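Beta-lactamase-like protein (Novosphingobium pentaromativorans US6-1, PDB 6AUF) probably hydrolyses beta-lactam antibiotics with a pair of zinc ions, as a class B3 metallo-beta-lactamase. Local coordinates at residues G33-E38 and H251-N256; C59-I64 and H110-S115. One frame throughout, in Å; residues are numbered along the deposited sequence.

Contact 1: residues G33-E38 and H251-N256; sequences GLDGRE and HPSASN. With ZN (zinc ion), chain B.
At the rim of the dinuclear zinc site of this metallo-beta-lactamase fold, the N-terminal loop 33-38 meets the turn 251-256, and the touching side chains are Asp35 and Ser253. Asp35 turns its carboxylate over the serine: OD1 lies 3.3 Å from Ser253 OG, and Ser253 CB sits below both oxygens, 3.4 Å from OD1 and 3.5 Å from OD2 of Asp35. Both CB and OG of Ser253 thus lie against one face of the Asp35 carboxylate, about 3 Å off its plane, and the hydroxymethyl group nestles against the whole of it.

A second link runs through a water. Water 1 gives a proton to Asp35 O, 2.6 Å away, and accepts one from His251 ND1 at 2.9 Å, lying in the plane of the imidazole at its edge. ND1 therefore carries the proton, and the other nitrogen, NE2, is left to bind zinc, at 2.0 Å. The imidazole reaches the metal with CG anti to the carbonyl carbon (chi1 -71°). Asp111 and His112 are further protein ligands of this ion, and the ring of His251 also meets those of His112 and Trp40.

Behind the ligand the chain turns at once into a 3-10 segment, in which Ala254 N bonds to His251 O at 2.9 Å. Within it, Ser253 points its CB toward the loop 33-38. The contact is small and partly open to solvent, with just 99 Å² buried. Its chemistry makes the backbone carbonyl of Asp35 a second-shell partner of a zinc ligand: through one water it probably helps hold the imidazole, together with the zinc bond, and may make NE2 a somewhat stronger donor to the metal.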
ATOM      1  N   GLY A  33     -12.758  -1.183  16.247  1.00 89.47           N
ATOM      2  CA  GLY A  33     -13.613  -0.075  15.870  1.00 90.05           C
ATOM      3  C   GLY A  33     -12.935   1.086  15.171  1.00 93.65           C
ATOM      4  O   GLY A  33     -13.615   2.069  14.842  1.00 89.41           O
ATOM      5  N   LEU A  34     -11.627   1.008  14.919  1.00 86.85           N
ATOM      6  CA  LEU A  34     -10.866   2.108  14.345  1.00 85.76           C
ATOM      7  C   LEU A  34     -10.478   1.838  12.888  1.00 93.17           C
ATOM      8  O   LEU A  34      -9.409   2.256  12.428  1.00 90.90           O
ATOM      9  CB  LEU A  34      -9.635   2.391  15.210  1.00 84.99           C
ATOM     10  CG  LEU A  34      -9.911   2.873  16.639  1.00 90.07           C
ATOM     11  CD1 LEU A  34      -8.648   2.934  17.500  1.00 86.15           C
ATOM     12  CD2 LEU A  34     -10.597   4.225  16.606  1.00 94.35           C
ATOM     13  N   ASP A  35     -11.347   1.139  12.146  1.00 95.19           N
ATOM     14  CA  ASP A  35     -11.071   0.859  10.738  1.00 88.88           C
ATOM     15  C   ASP A  35     -11.249   2.092   9.873  1.00 85.95           C
ATOM     16  O   ASP A  35     -10.633   2.194   8.807  1.00 85.41           O
ATOM     17  CB  ASP A  35     -11.992  -0.243  10.209  1.00 91.27           C
ATOM     18  CG  ASP A  35     -11.399  -1.629  10.354  1.00 93.50           C
ATOM     19  OD1 ASP A  35     -10.155  -1.751  10.458  1.00 93.26           O
ATOM     20  OD2 ASP A  35     -12.186  -2.603  10.348  1.00 92.61           O
ATOM     21  N   GLY A  36     -12.108   3.014  10.295  1.00 93.54           N
ATOM     22  CA  GLY A  36     -12.427   4.188   9.507  1.00 92.53           C
ATOM     23  C   GLY A  36     -11.443   5.313   9.724  1.00 92.16           C
ATOM     24  O   GLY A  36     -10.275   5.100  10.072  1.00 87.65           O
ATOM     25  N   ARG A  37     -11.929   6.538   9.531  1.00 72.70           N
ATOM     26  CA  ARG A  37     -11.056   7.700   9.613  1.00 80.20           C
ATOM     27  C   ARG A  37     -10.423   7.829  10.992  1.00 83.67           C
ATOM     28  O   ARG A  37      -9.246   8.200  11.101  1.00 75.28           O
ATOM     29  CB  ARG A  37     -11.835   8.967   9.264  1.00 88.62           C
ATOM     30  CG  ARG A  37     -12.458   8.948   7.885  1.00 86.79           C
ATOM     31  CD  ARG A  37     -11.406   8.813   6.826  1.00 80.76           C
ATOM     32  NE  ARG A  37     -11.983   8.452   5.535  1.00 85.43           N
ATOM     33  CZ  ARG A  37     -12.045   9.262   4.482  1.00 83.52           C
ATOM     34  NH1 ARG A  37     -12.583   8.825   3.351  1.00 86.00           N
ATOM     35  NH2 ARG A  37     -11.561  10.493   4.554  1.00 76.60           N
ATOM     36  N   GLU A  38     -11.189   7.535  12.059  1.00 86.81           N
ATOM     37  CA  GLU A  38     -10.680   7.724  13.418  1.00 78.34           C
ATOM     38  C   GLU A  38      -9.328   7.056  13.599  1.00 76.90           C
ATOM     39  O   GLU A  38      -8.498   7.531  14.380  1.00 89.54           O
ATOM     40  CB  GLU A  38     -11.665   7.179  14.464  1.00 89.61           C
ATOM     41  CG  GLU A  38     -13.050   7.833  14.484  1.00 96.75           C
ATOM     42  CD  GLU A  38     -13.966   7.323  13.370  1.00 96.99           C
ATOM     43  OE1 GLU A  38     -15.211   7.440  13.526  1.00 96.34           O
ATOM     44  OE2 GLU A  38     -13.436   6.804  12.351  1.00 78.98           O
ATOM     45  N   HIS A 251      -4.946  -0.469   3.496  1.00 57.64           N
ATOM     46  CA  HIS A 251      -5.934  -0.382   4.557  1.00 54.66           C
ATOM     47  C   HIS A 251      -6.060  -1.773   5.133  1.00 59.41           C
ATOM     48  O   HIS A 251      -6.525  -2.686   4.426  1.00 54.98           O
ATOM     49  CB  HIS A 251      -7.292   0.101   4.048  1.00 51.52           C
ATOM     50  CG  HIS A 251      -7.318   1.542   3.658  1.00 67.41           C
ATOM     51  ND1 HIS A 251      -7.777   2.530   4.501  1.00 60.51           N
ATOM     52  CD2 HIS A 251      -6.945   2.163   2.512  1.00 60.18           C
ATOM     53  CE1 HIS A 251      -7.679   3.700   3.896  1.00 64.93           C
ATOM     54  NE2 HIS A 251      -7.180   3.505   2.687  1.00 69.92           N
ATOM     55  N   PRO A 252      -5.670  -1.987   6.392  1.00 62.83           N
ATOM     56  CA  PRO A 252      -5.618  -3.362   6.913  1.00 63.89           C
ATOM     57  C   PRO A 252      -6.921  -4.126   6.743  1.00 61.41           C
ATOM     58  O   PRO A 252      -6.887  -5.314   6.386  1.00 60.89           O
ATOM     59  CB  PRO A 252      -5.243  -3.150   8.388  1.00 73.55           C
ATOM     60  CG  PRO A 252      -4.477  -1.850   8.389  1.00 69.66           C
ATOM     61  CD  PRO A 252      -5.156  -0.997   7.356  1.00 62.01           C
ATOM     62  N   SER A 253      -8.070  -3.475   6.964  1.00 56.54           N
ATOM     63  CA  SER A 253      -9.339  -4.195   6.916  1.00 56.40           C
ATOM     64  C   SER A 253      -9.628  -4.724   5.523  1.00 64.75           C
ATOM     65  O   SER A 253     -10.272  -5.770   5.378  1.00 59.89           O
ATOM     66  CB  SER A 253     -10.492  -3.304   7.400  1.00 59.12           C
ATOM     67  OG  SER A 253     -10.254  -1.937   7.126  1.00 71.52           O
ATOM     68  N   ALA A 254      -9.141  -4.042   4.484  1.00 69.58           N
ATOM     69  CA  ALA A 254      -9.383  -4.535   3.133  1.00 64.52           C
ATOM     70  C   ALA A 254      -8.924  -5.979   2.954  1.00 62.91           C
ATOM     71  O   ALA A 254      -9.470  -6.683   2.099  1.00 60.11           O
ATOM     72  CB  ALA A 254      -8.712  -3.619   2.111  1.00 63.60           C
ATOM     73  N   SER A 255      -7.963  -6.454   3.759  1.00 64.26           N
ATOM     74  CA  SER A 255      -7.547  -7.857   3.723  1.00 62.07           C
ATOM     75  C   SER A 255      -7.690  -8.558   5.075  1.00 68.89           C
ATOM     76  O   SER A 255      -7.067  -9.600   5.295  1.00 75.10           O
ATOM     77  CB  SER A 255      -6.107  -7.995   3.207  1.00 57.28           C
ATOM     78  OG  SER A 255      -5.181  -7.135   3.863  1.00 64.14           O
ATOM     79  N   ASN A 256      -8.500  -8.029   5.984  1.00 69.68           N
ATOM     80  CA  ASN A 256      -8.770  -8.713   7.259  1.00 75.54           C
ATOM     81  C   ASN A 256      -7.485  -8.904   8.065  1.00 72.50           C
ATOM     82  O   ASN A 256      -7.282  -9.924   8.734  1.00 65.98           O
ATOM     83  CB  ASN A 256      -9.462 -10.052   7.005  1.00 75.81           C
ATOM     84  CG  ASN A 256      -9.978 -10.702   8.270  1.00 70.36           C
ATOM     85  OD1 ASN A 256     -10.375 -10.028   9.230  1.00 66.58           O
ATOM     86  ND2 ASN A 256      -9.983 -12.034   8.273  1.00 69.33           N
TER
HETATM   87 ZN    ZN B 401      -6.449   4.736   1.287  1.00 63.80          ZN
HETATM   88  O   HOH W   1      -8.594   2.466   7.268  1.00 59.85           O

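Contact 2: residues C59-I64 and H110-S115; sequences CGIASI and HDHAGS. With ZN (zinc ion), chain B.
The imidazole of His112 has water 2 in its plane, at the ND1 edge, and Ile61 CG2 approaching it obliquely, 3.8 Å from ND1; NE2 points to zinc. This is the HxHxDH zinc-binding motif of the metallo-beta-lactamase superfamily, read here as His107, His109, Asp111 and His112, packed against the loop that leads into strand 64-66. The ring of His110, which belongs to the same short helix, carries Asp111 OD1 over the centre of one face.

Ile61 is the residue that reaches across. Its side chain crosses that of His112 at about a right angle, and both of its branches lie against the backbone carbonyl of Asp111. CG2, anti to the backbone N, comes nearest, 3.3 Å from Asp111 O, while CG1, at chi1 -58°, carries CD1 on toward the metal ligands, 4.0 Å from His112 CE1 and 4.2 Å from Asp111 OD2. Ile61 thus packs beside the two ligands, and Trp40 from helix 37-40 touches both Ile61 and Asp111.

Zinc takes Asp111 OD2 at 2.3 Å and His112 NE2 at 2.0 Å, and His251 is its third protein ligand. Asp111 holds its CG between the backbone N and carbonyl carbon (chi1 49°), which lets the carboxylate swing to the metal. Asp111 OD2 and His112 NE2 are close to each other because both bind the same ion.

Both segments are buried here, and the polar link between them is water-mediated. His112 ND1 donates to water 2, and the ring is held at its two nitrogens, by the water at ND1 and by zinc at NE2; water 2 also lies 3.0 Å from Ala62 O, to which it may donate.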
ATOM      1  N   CYS A  59      -3.553   2.244  13.236  1.00 73.27           N
ATOM      2  CA  CYS A  59      -4.765   1.432  13.285  1.00 73.44           C
ATOM      3  C   CYS A  59      -5.554   1.474  11.979  1.00 76.10           C
ATOM      4  O   CYS A  59      -6.295   0.527  11.687  1.00 71.86           O
ATOM      5  CB  CYS A  59      -5.656   1.894  14.441  1.00 76.60           C
ATOM      6  SG  CYS A  59      -5.180   1.286  16.107  1.00 81.18           S
ATOM      7  N   GLY A  60      -5.413   2.541  11.194  1.00 68.53           N
ATOM      8  CA  GLY A  60      -6.198   2.699   9.990  1.00 68.83           C
ATOM      9  C   GLY A  60      -5.414   2.546   8.697  1.00 68.15           C
ATOM     10  O   GLY A  60      -5.963   2.093   7.687  1.00 66.22           O
ATOM     11  N   ILE A  61      -4.135   2.915   8.706  1.00 61.94           N
ATOM     12  CA  ILE A  61      -3.307   2.911   7.507  1.00 63.95           C
ATOM     13  C   ILE A  61      -2.084   2.042   7.757  1.00 67.12           C
ATOM     14  O   ILE A  61      -1.410   2.193   8.782  1.00 70.56           O
ATOM     15  CB  ILE A  61      -2.880   4.334   7.102  1.00 62.06           C
ATOM     16  CG1 ILE A  61      -4.107   5.222   6.864  1.00 66.32           C
ATOM     17  CG2 ILE A  61      -1.998   4.269   5.868  1.00 52.09           C
ATOM     18  CD1 ILE A  61      -4.973   4.798   5.661  1.00 59.18           C
ATOM     19  N   ALA A  62      -1.785   1.156   6.816  1.00 64.77           N
ATOM     20  CA  ALA A  62      -0.629   0.288   6.967  1.00 60.40           C
ATOM     21  C   ALA A  62       0.661   1.033   6.652  1.00 59.55           C
ATOM     22  O   ALA A  62       0.681   2.062   5.974  1.00 63.79           O
ATOM     23  CB  ALA A  62      -0.734  -0.946   6.065  1.00 54.59           C
ATOM     24  N   SER A  63       1.749   0.489   7.179  1.00 65.06           N
ATOM     25  CA  SER A  63       3.103   0.906   6.846  1.00 62.71           C
ATOM     26  C   SER A  63       3.965  -0.322   7.076  1.00 64.35           C
ATOM     27  O   SER A  63       3.929  -0.890   8.174  1.00 61.96           O
ATOM     28  CB  SER A  63       3.561   2.082   7.710  1.00 62.42           C
ATOM     29  OG  SER A  63       4.775   2.621   7.214  1.00 70.65           O
ATOM     30  N   ILE A  64       4.695  -0.760   6.046  1.00 61.04           N
ATOM     31  CA  ILE A  64       5.362  -2.060   6.052  1.00 59.98           C
ATOM     32  C   ILE A  64       6.868  -1.870   6.141  1.00 71.66           C
ATOM     33  O   ILE A  64       7.452  -1.104   5.367  1.00 79.37           O
ATOM     34  CB  ILE A  64       5.001  -2.877   4.809  1.00 57.04           C
ATOM     35  CG1 ILE A  64       3.473  -2.934   4.651  1.00 62.60           C
ATOM     36  CG2 ILE A  64       5.644  -4.252   4.898  1.00 53.71           C
ATOM     37  CD1 ILE A  64       2.740  -3.489   5.856  1.00 53.68           C
ATOM     38  N   HIS A 110      -2.644  11.138  -0.034  1.00 59.93           N
ATOM     39  CA  HIS A 110      -2.057  11.698   1.189  1.00 67.14           C
ATOM     40  C   HIS A 110      -2.152  10.734   2.368  1.00 69.48           C
ATOM     41  O   HIS A 110      -1.263  10.704   3.226  1.00 58.18           O
ATOM     42  CB  HIS A 110      -2.759  12.998   1.558  1.00 66.65           C
ATOM     43  CG  HIS A 110      -4.161  12.784   2.020  1.00 76.54           C
ATOM     44  ND1 HIS A 110      -4.481  12.542   3.337  1.00 79.36           N
ATOM     45  CD2 HIS A 110      -5.321  12.694   1.329  1.00 79.54           C
ATOM     46  CE1 HIS A 110      -5.783  12.355   3.444  1.00 80.18           C
ATOM     47  NE2 HIS A 110      -6.317  12.445   2.241  1.00 80.76           N
ATOM     48  N   ASP A 111      -3.244   9.969   2.452  1.00 71.45           N
ATOM     49  CA  ASP A 111      -3.432   9.074   3.589  1.00 72.57           C
ATOM     50  C   ASP A 111      -2.401   7.954   3.610  1.00 66.56           C
ATOM     51  O   ASP A 111      -2.187   7.341   4.663  1.00 59.57           O
ATOM     52  CB  ASP A 111      -4.837   8.481   3.550  1.00 72.69           C
ATOM     53  CG  ASP A 111      -5.172   7.926   2.185  1.00 74.35           C
ATOM     54  OD1 ASP A 111      -4.805   8.599   1.196  1.00 81.18           O
ATOM     55  OD2 ASP A 111      -5.767   6.827   2.093  1.00 54.30           O
ATOM     56  N   HIS A 112      -1.777   7.655   2.472  1.00 56.41           N
ATOM     57  CA  HIS A 112      -0.778   6.600   2.420  1.00 65.17           C
ATOM     58  C   HIS A 112       0.640   7.112   2.280  1.00 70.04           C
ATOM     59  O   HIS A 112       1.570   6.472   2.775  1.00 73.26           O
ATOM     60  CB  HIS A 112      -1.078   5.650   1.260  1.00 60.32           C
ATOM     61  CG  HIS A 112      -2.413   4.995   1.356  1.00 66.38           C
ATOM     62  ND1 HIS A 112      -2.628   3.850   2.094  1.00 69.50           N
ATOM     63  CD2 HIS A 112      -3.611   5.331   0.824  1.00 65.81           C
ATOM     64  CE1 HIS A 112      -3.897   3.502   2.003  1.00 66.97           C
ATOM     65  NE2 HIS A 112      -4.515   4.382   1.235  1.00 74.14           N
ATOM     66  N   ALA A 113       0.823   8.246   1.613  1.00 68.19           N
ATOM     67  CA  ALA A 113       2.141   8.797   1.343  1.00 74.29           C
ATOM     68  C   ALA A 113       2.280  10.196   1.919  1.00 69.79           C
ATOM     69  O   ALA A 113       3.280  10.873   1.652  1.00 76.21           O
ATOM     70  CB  ALA A 113       2.420   8.797  -0.172  1.00 50.86           C
ATOM     71  N   GLY A 114       1.307  10.634   2.720  1.00 68.55           N
ATOM     72  CA  GLY A 114       1.252  12.022   3.145  1.00 74.30           C
ATOM     73  C   GLY A 114       2.500  12.527   3.850  1.00 76.52           C
ATOM     74  O   GLY A 114       2.793  13.727   3.810  1.00 82.52           O
ATOM     75  N   SER A 115       3.242  11.646   4.516  1.00 63.23           N
ATOM     76  CA  SER A 115       4.470  12.073   5.174  1.00 70.17           C
ATOM     77  C   SER A 115       5.673  11.292   4.664  1.00 70.47           C
ATOM     78  O   SER A 115       6.624  11.046   5.404  1.00 76.60           O
ATOM     79  CB  SER A 115       4.351  11.986   6.704  1.00 76.39           C
ATOM     80  OG  SER A 115       3.802  10.760   7.154  1.00 76.30           O
TER
HETATM   81 ZN    ZN B 401      -6.449   4.736   1.287  1.00 63.80          ZN
HETATM   82  O   HOH W   2      -0.798   2.693   3.430  1.00 56.77           O

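From the N terminus, the chain first passes through 33-38, just ahead of and into helix 37-40, then 59-64, which Cys59 ties back to Cys31 by a disulfide. The run from 59-64 to 110-115 is closed by contact 2 and spans strands 64-66, 72-75 and 100-104 of the seven-strand sheet. Contact 1 closes a much longer loop, returning at 251-256 after strand 246-248 of the second sheet, so contact 2 nests inside it. They meet at the zinc, and again farther from it, where Pro252 CD is 3.2 Å from Gly60 O. Together they join loops following strands of both sheets at one zinc, with the N-terminal loop reaching its edge through a water.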